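Local coordinates for protein Rho guanine nucleotide exchange factor 11 (Homo sapiens, PDB 5JHH) that probably activates Rho-family GTPases by promoting exchange of bound GDP for GTP through its tandem DH and PH domains, at residues Ile131-Lys134 / Gln135-Ser139; Ser139-Gln142 / Leu143-Glu147. All blocks are in the same frame, centred on the assembly; numbering follows the deposited sequence.

Contact 1: Ile131-Lys134 / Gln135-Ser139; sequences IKTK and QRKES
Lys134 and Glu138, four residues apart, meet at the C-terminal end of helix 124-137 in the RhoGEF (DH) domain, where Glu138 is both the first residue to leave helical geometry and the N-cap position of the next helix. The two chains cross obliquely, Lys134 CG lying 3.1 Å from Glu138 OE2. A salt bridge, long at 3.4 Å from Lys134 NZ to Glu138 OE2, is weak as a hydrogen bond. A water accepts from Lys134 NZ at 2.8 Å and lies within hydrogen-bonding distance of Glu138 OE1. All this holds for one of two Glu138 conformers, so the pairing is doubtful and may be intermittent. The lysine bends at its last two torsions (chi3 and chi4 both -86°), which folds the ammonium back towards this carboxylate; its stronger partner is Glu62 OE1, also a salt bridge.

Backbone bonding is mainly i to i+4. Lys137 N reaches Thr133 O at 2.9 Å; Lys134 O takes Glu138 N at 2.8 Å, bent to an N-H...O angle of 133°, and weakly Lys137 N, an i to i+3 bond.

In apolar contact, Thr133 and Lys137 run side by side in the same direction, Thr133 CG2 lying 3.9 Å from Lys137 CD.

The carbonyl of Ile131 accepts from Gln135 N and, weakly, from Gln135 NE2, a polar nitrogen that the methyl Ile131 CG2 also approaches closely, at 3.2 Å.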
loop_
_atom_site.group_PDB
_atom_site.type_symbol
_atom_site.label_atom_id
_atom_site.label_comp_id
_atom_site.label_asym_id
_atom_site.label_seq_id
_atom_site.Cartn_x
_atom_site.Cartn_y
_atom_site.Cartn_z
ATOM N N ILE A 131 3.671 -0.433 20.318
ATOM C CA ILE A 131 2.946 -1.549 20.917
ATOM C C ILE A 131 3.807 -2.811 20.824
ATOM O O ILE A 131 3.826 -3.617 21.725
ATOM C CB ILE A 131 1.599 -1.846 20.201
ATOM C CG1 ILE A 131 0.417 -1.381 21.019
ATOM C CG2 ILE A 131 1.334 -3.348 20.088
ATOM C CD1 ILE A 131 0.508 0.034 21.493
ATOM N N LYS A 132 4.491 -2.993 19.714
ATOM C CA LYS A 132 5.289 -4.164 19.553
ATOM C C LYS A 132 6.409 -4.154 20.586
ATOM O O LYS A 132 6.741 -5.171 21.170
ATOM C CB LYS A 132 5.855 -4.202 18.156
ATOM C CG LYS A 132 6.327 -5.571 17.739
ATOM C CD LYS A 132 6.063 -5.814 16.260
ATOM C CE LYS A 132 7.061 -5.093 15.378
ATOM N NZ LYS A 132 7.232 -5.836 14.096
ATOM N N THR A 133 6.973 -2.988 20.830
ATOM C CA THR A 133 8.069 -2.893 21.779
ATOM C C THR A 133 7.540 -3.215 23.153
ATOM O O THR A 133 8.113 -4.025 23.904
ATOM C CB THR A 133 8.668 -1.496 21.753
ATOM O OG1 THR A 133 9.284 -1.314 20.490
ATOM C CG2 THR A 133 9.687 -1.321 22.827
ATOM N N LYS A 134 6.413 -2.592 23.462
ATOM C CA LYS A 134 5.766 -2.790 24.738
ATOM C C LYS A 134 5.507 -4.262 25.043
ATOM O O LYS A 134 5.610 -4.681 26.169
ATOM C CB LYS A 134 4.466 -2.032 24.763
ATOM C CG LYS A 134 4.114 -1.572 26.127
ATOM C CD LYS A 134 2.882 -0.670 26.120
ATOM C CE LYS A 134 3.273 0.766 25.844
ATOM N NZ LYS A 134 3.661 1.498 27.080
ATOM N N GLN A 135 5.086 -5.021 24.048
ATOM C CA GLN A 135 4.778 -6.435 24.222
ATOM C C GLN A 135 6.046 -7.219 24.518
ATOM O O GLN A 135 6.021 -8.183 25.245
ATOM C CB GLN A 135 4.130 -7.011 22.939
ATOM C CG GLN A 135 2.616 -6.873 22.859
ATOM C CD GLN A 135 2.045 -7.294 21.508
ATOM O OE1 GLN A 135 1.491 -8.366 21.371
ATOM N NE2 GLN A 135 2.166 -6.435 20.515
ATOM N N ARG A 136 7.134 -6.854 23.861
ATOM C CA ARG A 136 8.420 -7.486 24.117
ATOM C C ARG A 136 8.864 -7.167 25.552
ATOM O O ARG A 136 9.298 -8.041 26.272
ATOM C CB ARG A 136 9.455 -7.035 23.073
ATOM C CG ARG A 136 10.894 -7.466 23.328
ATOM C CD ARG A 136 11.829 -7.117 22.164
ATOM N NE ARG A 136 12.138 -5.678 22.037
ATOM C CZ ARG A 136 13.039 -5.015 22.773
ATOM N NH1 ARG A 136 13.741 -5.633 23.715
ATOM N NH2 ARG A 136 13.232 -3.714 22.584
ATOM N N LYS A 137 8.684 -5.938 25.994
ATOM C CA LYS A 137 9.283 -5.503 27.237
ATOM C C LYS A 137 8.433 -5.594 28.502
ATOM O O LYS A 137 8.970 -5.507 29.610
ATOM C CB LYS A 137 9.739 -4.066 27.084
ATOM C CG LYS A 137 10.881 -3.947 26.114
ATOM C CD LYS A 137 11.408 -2.527 26.068
ATOM C CE LYS A 137 12.783 -2.449 26.722
ATOM N NZ LYS A 137 13.222 -1.035 26.849
ATOM N N GLU A 138 7.115 -5.714 28.353
ATOM C CA GLU A 138 6.217 -5.644 29.508
ATOM C C GLU A 138 5.331 -6.863 29.563
ATOM O O GLU A 138 4.449 -7.046 28.714
ATOM C CB GLU A 138 5.323 -4.413 29.451
ATOM C CG GLU A 138 6.038 -3.093 29.309
ATOM C CD GLU A 138 5.090 -1.931 29.474
ATOM O OE1 GLU A 138 4.064 -2.060 30.185
ATOM O OE2 GLU A 138 5.371 -0.881 28.895
ATOM N N SER A 139 5.539 -7.684 30.580
ATOM C CA SER A 139 4.873 -8.958 30.639
ATOM C C SER A 139 3.387 -8.720 30.824
ATOM O O SER A 139 2.595 -9.413 30.207
ATOM C CB SER A 139 5.408 -9.812 31.778
ATOM O OG SER A 139 5.220 -9.059 32.966
HETATM O O HOH W 1 2.545 0.128 29.251
#

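Contact 2: Ser139-Gln142 / Leu143-Glu147; sequences SRFQ and LFMQE
Phe141 and Met145 lie side by side one turn apart on helix 139-150 of the DH domain and form a Met-aromatic contact. Met145 CG sits over one face of the Phe141 ring, shifted towards its rim: it is 4.1 Å from the centroid and 25° off the ring normal, which makes this a CH-pi contact. The sulfur approaches more obliquely, with Met145 SD 4.7 Å from the Phe141 centroid. Met145 SD is nearest to Phe141 CZ, at 4.0 Å.

Away from the ring, Gln142 and Gln146 extend in the same direction with their amide planes 16° apart, and Gln142 OE1 comes to 3.4 Å from Gln146 NE2.

Torsions explain the aromatic pairing. Phe141 carries CG anti to its backbone nitrogen (chi1 -171°), whereas Met145 has CG beside its own nitrogen; the bend at chi2 sets SD near the CZ end of the ring, and the bend at chi3 turns the methyl CE away from it.

The helical backbone sets the spacing. Met145 N donates to Phe141 O at 2.9 Å, and similar bonds join Ser139 to Leu143, Arg140 to Phe144 and Gln142 to Gln146.

Further out, Phe141 is buried against Ile131, Lys134 and Gln135 of helix 124-137 and against Leu57 and Met58 of a loop, while Phe144 and Met145 both touch Met52 of helix 18-54. Replacing the phenylalanine with an alanine would probably leave Met145 CG without the ring face it covers and its sulfur without an aromatic neighbour, and open a gap towards helix 124-137. Arg140 gives the loop a polar tie as well, NH2 bonding to Glu55 O and NH1 to Asn56 O.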
loop_
_atom_site.group_PDB
_atom_site.type_symbol
_atom_site.label_atom_id
_atom_site.label_comp_id
_atom_site.label_asym_id
_atom_site.label_seq_id
_atom_site.Cartn_x
_atom_site.Cartn_y
_atom_site.Cartn_z
ATOM N N SER A 139 5.539 -7.684 30.580
ATOM C CA SER A 139 4.873 -8.958 30.639
ATOM C C SER A 139 3.387 -8.720 30.824
ATOM O O SER A 139 2.595 -9.413 30.207
ATOM C CB SER A 139 5.408 -9.812 31.778
ATOM O OG SER A 139 5.220 -9.059 32.966
ATOM N N ARG A 140 2.983 -7.768 31.651
ATOM C CA ARG A 140 1.531 -7.583 31.797
ATOM C C ARG A 140 0.885 -7.195 30.436
ATOM O O ARG A 140 -0.255 -7.524 30.160
ATOM C CB ARG A 140 1.184 -6.524 32.830
ATOM C CG ARG A 140 -0.284 -6.164 32.863
ATOM C CD ARG A 140 -0.516 -5.036 33.864
ATOM N NE ARG A 140 -1.949 -4.828 34.124
ATOM C CZ ARG A 140 -2.614 -3.676 33.980
ATOM N NH1 ARG A 140 -2.009 -2.556 33.590
ATOM N NH2 ARG A 140 -3.914 -3.648 34.237
ATOM N N PHE A 141 1.614 -6.472 29.612
ATOM C CA PHE A 141 1.044 -5.974 28.418
ATOM C C PHE A 141 0.971 -7.110 27.396
ATOM O O PHE A 141 -0.051 -7.294 26.709
ATOM C CB PHE A 141 1.861 -4.822 27.875
ATOM C CG PHE A 141 1.184 -4.142 26.758
ATOM C CD1 PHE A 141 0.011 -3.461 26.996
ATOM C CD2 PHE A 141 1.627 -4.284 25.454
ATOM C CE1 PHE A 141 -0.686 -2.879 25.959
ATOM C CE2 PHE A 141 0.928 -3.710 24.417
ATOM C CZ PHE A 141 -0.221 -2.990 24.668
ATOM N N GLN A 142 2.034 -7.904 27.338
ATOM C CA GLN A 142 2.076 -9.059 26.419
ATOM C C GLN A 142 0.974 -10.046 26.716
ATOM O O GLN A 142 0.296 -10.524 25.816
ATOM C CB GLN A 142 3.416 -9.749 26.515
ATOM C CG GLN A 142 3.499 -11.083 25.789
ATOM C CD GLN A 142 4.639 -11.914 26.323
ATOM O OE1 GLN A 142 4.414 -12.935 26.964
ATOM N NE2 GLN A 142 5.875 -11.443 26.123
ATOM N N LEU A 143 0.762 -10.293 27.994
ATOM C CA LEU A 143 -0.366 -11.090 28.476
ATOM C C LEU A 143 -1.727 -10.552 28.086
ATOM O O LEU A 143 -2.616 -11.291 27.682
ATOM C CB LEU A 143 -0.327 -11.195 30.010
ATOM C CG LEU A 143 -0.105 -12.606 30.533
ATOM C CD1 LEU A 143 0.593 -12.575 31.899
ATOM C CD2 LEU A 143 -1.454 -13.328 30.588
ATOM N N PHE A 144 -1.934 -9.260 28.289
ATOM C CA PHE A 144 -3.209 -8.690 27.963
ATOM C C PHE A 144 -3.477 -8.835 26.451
ATOM O O PHE A 144 -4.597 -9.140 26.017
ATOM C CB PHE A 144 -3.223 -7.226 28.370
ATOM C CG PHE A 144 -4.364 -6.483 27.801
ATOM C CD1 PHE A 144 -4.302 -5.991 26.526
ATOM C CD2 PHE A 144 -5.518 -6.327 28.515
ATOM C CE1 PHE A 144 -5.366 -5.329 25.978
ATOM C CE2 PHE A 144 -6.585 -5.650 27.968
ATOM C CZ PHE A 144 -6.515 -5.175 26.689
ATOM N N MET A 145 -2.453 -8.601 25.656
ATOM C CA MET A 145 -2.617 -8.652 24.213
ATOM C C MET A 145 -2.940 -10.091 23.777
ATOM O O MET A 145 -3.783 -10.290 22.896
ATOM C CB MET A 145 -1.386 -8.094 23.478
ATOM C CG MET A 145 -1.265 -6.582 23.607
ATOM S SD MET A 145 -2.569 -5.652 22.735
ATOM C CE MET A 145 -2.145 -6.067 21.058
ATOM N N GLN A 146 -2.362 -11.088 24.442
ATOM C CA GLN A 146 -2.675 -12.466 24.062
ATOM C C GLN A 146 -4.112 -12.776 24.379
ATOM O O GLN A 146 -4.797 -13.401 23.599
ATOM C CB GLN A 146 -1.826 -13.478 24.804
ATOM C CG GLN A 146 -0.395 -13.535 24.360
ATOM C CD GLN A 146 0.446 -14.375 25.312
ATOM O OE1 GLN A 146 -0.091 -15.145 26.125
ATOM N NE2 GLN A 146 1.767 -14.229 25.223
ATOM N N GLU A 147 -4.550 -12.369 25.560
ATOM C CA GLU A 147 -5.918 -12.629 25.993
ATOM C C GLU A 147 -6.910 -11.950 25.059
ATOM O O GLU A 147 -7.895 -12.528 24.642
ATOM C CB GLU A 147 -6.112 -12.103 27.425
ATOM C CG GLU A 147 -6.619 -13.127 28.445
ATOM C CD GLU A 147 -5.890 -13.050 29.808
ATOM O OE1 GLU A 147 -6.406 -12.366 30.732
ATOM O OE2 GLU A 147 -4.801 -13.678 29.974
#

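How the contacts relate
Contact 1 comes first along the chain, at the end of helix 124-137, and contact 2 follows on helix 139-150; they share Ser139, and their centres are 9 Å apart. Both belong to the RhoGEF domain and lie well away from the centre of the chain. The short turn between the helices lets Lys134, Gln135, Phe141 and Met145 make one helix-helix interface at this corner of the domain: Lys134 CB lies 3.7 Å from Phe141 CD2, Gln135 OE1 is 3.6 Å from Met145 CB, and Gln142 NE2 makes a weak hydrogen bond to Gln135 O. Lys132 of contact 1 forms a salt bridge with an acidic side chain of another protein's chain, which puts the corner beside that partner.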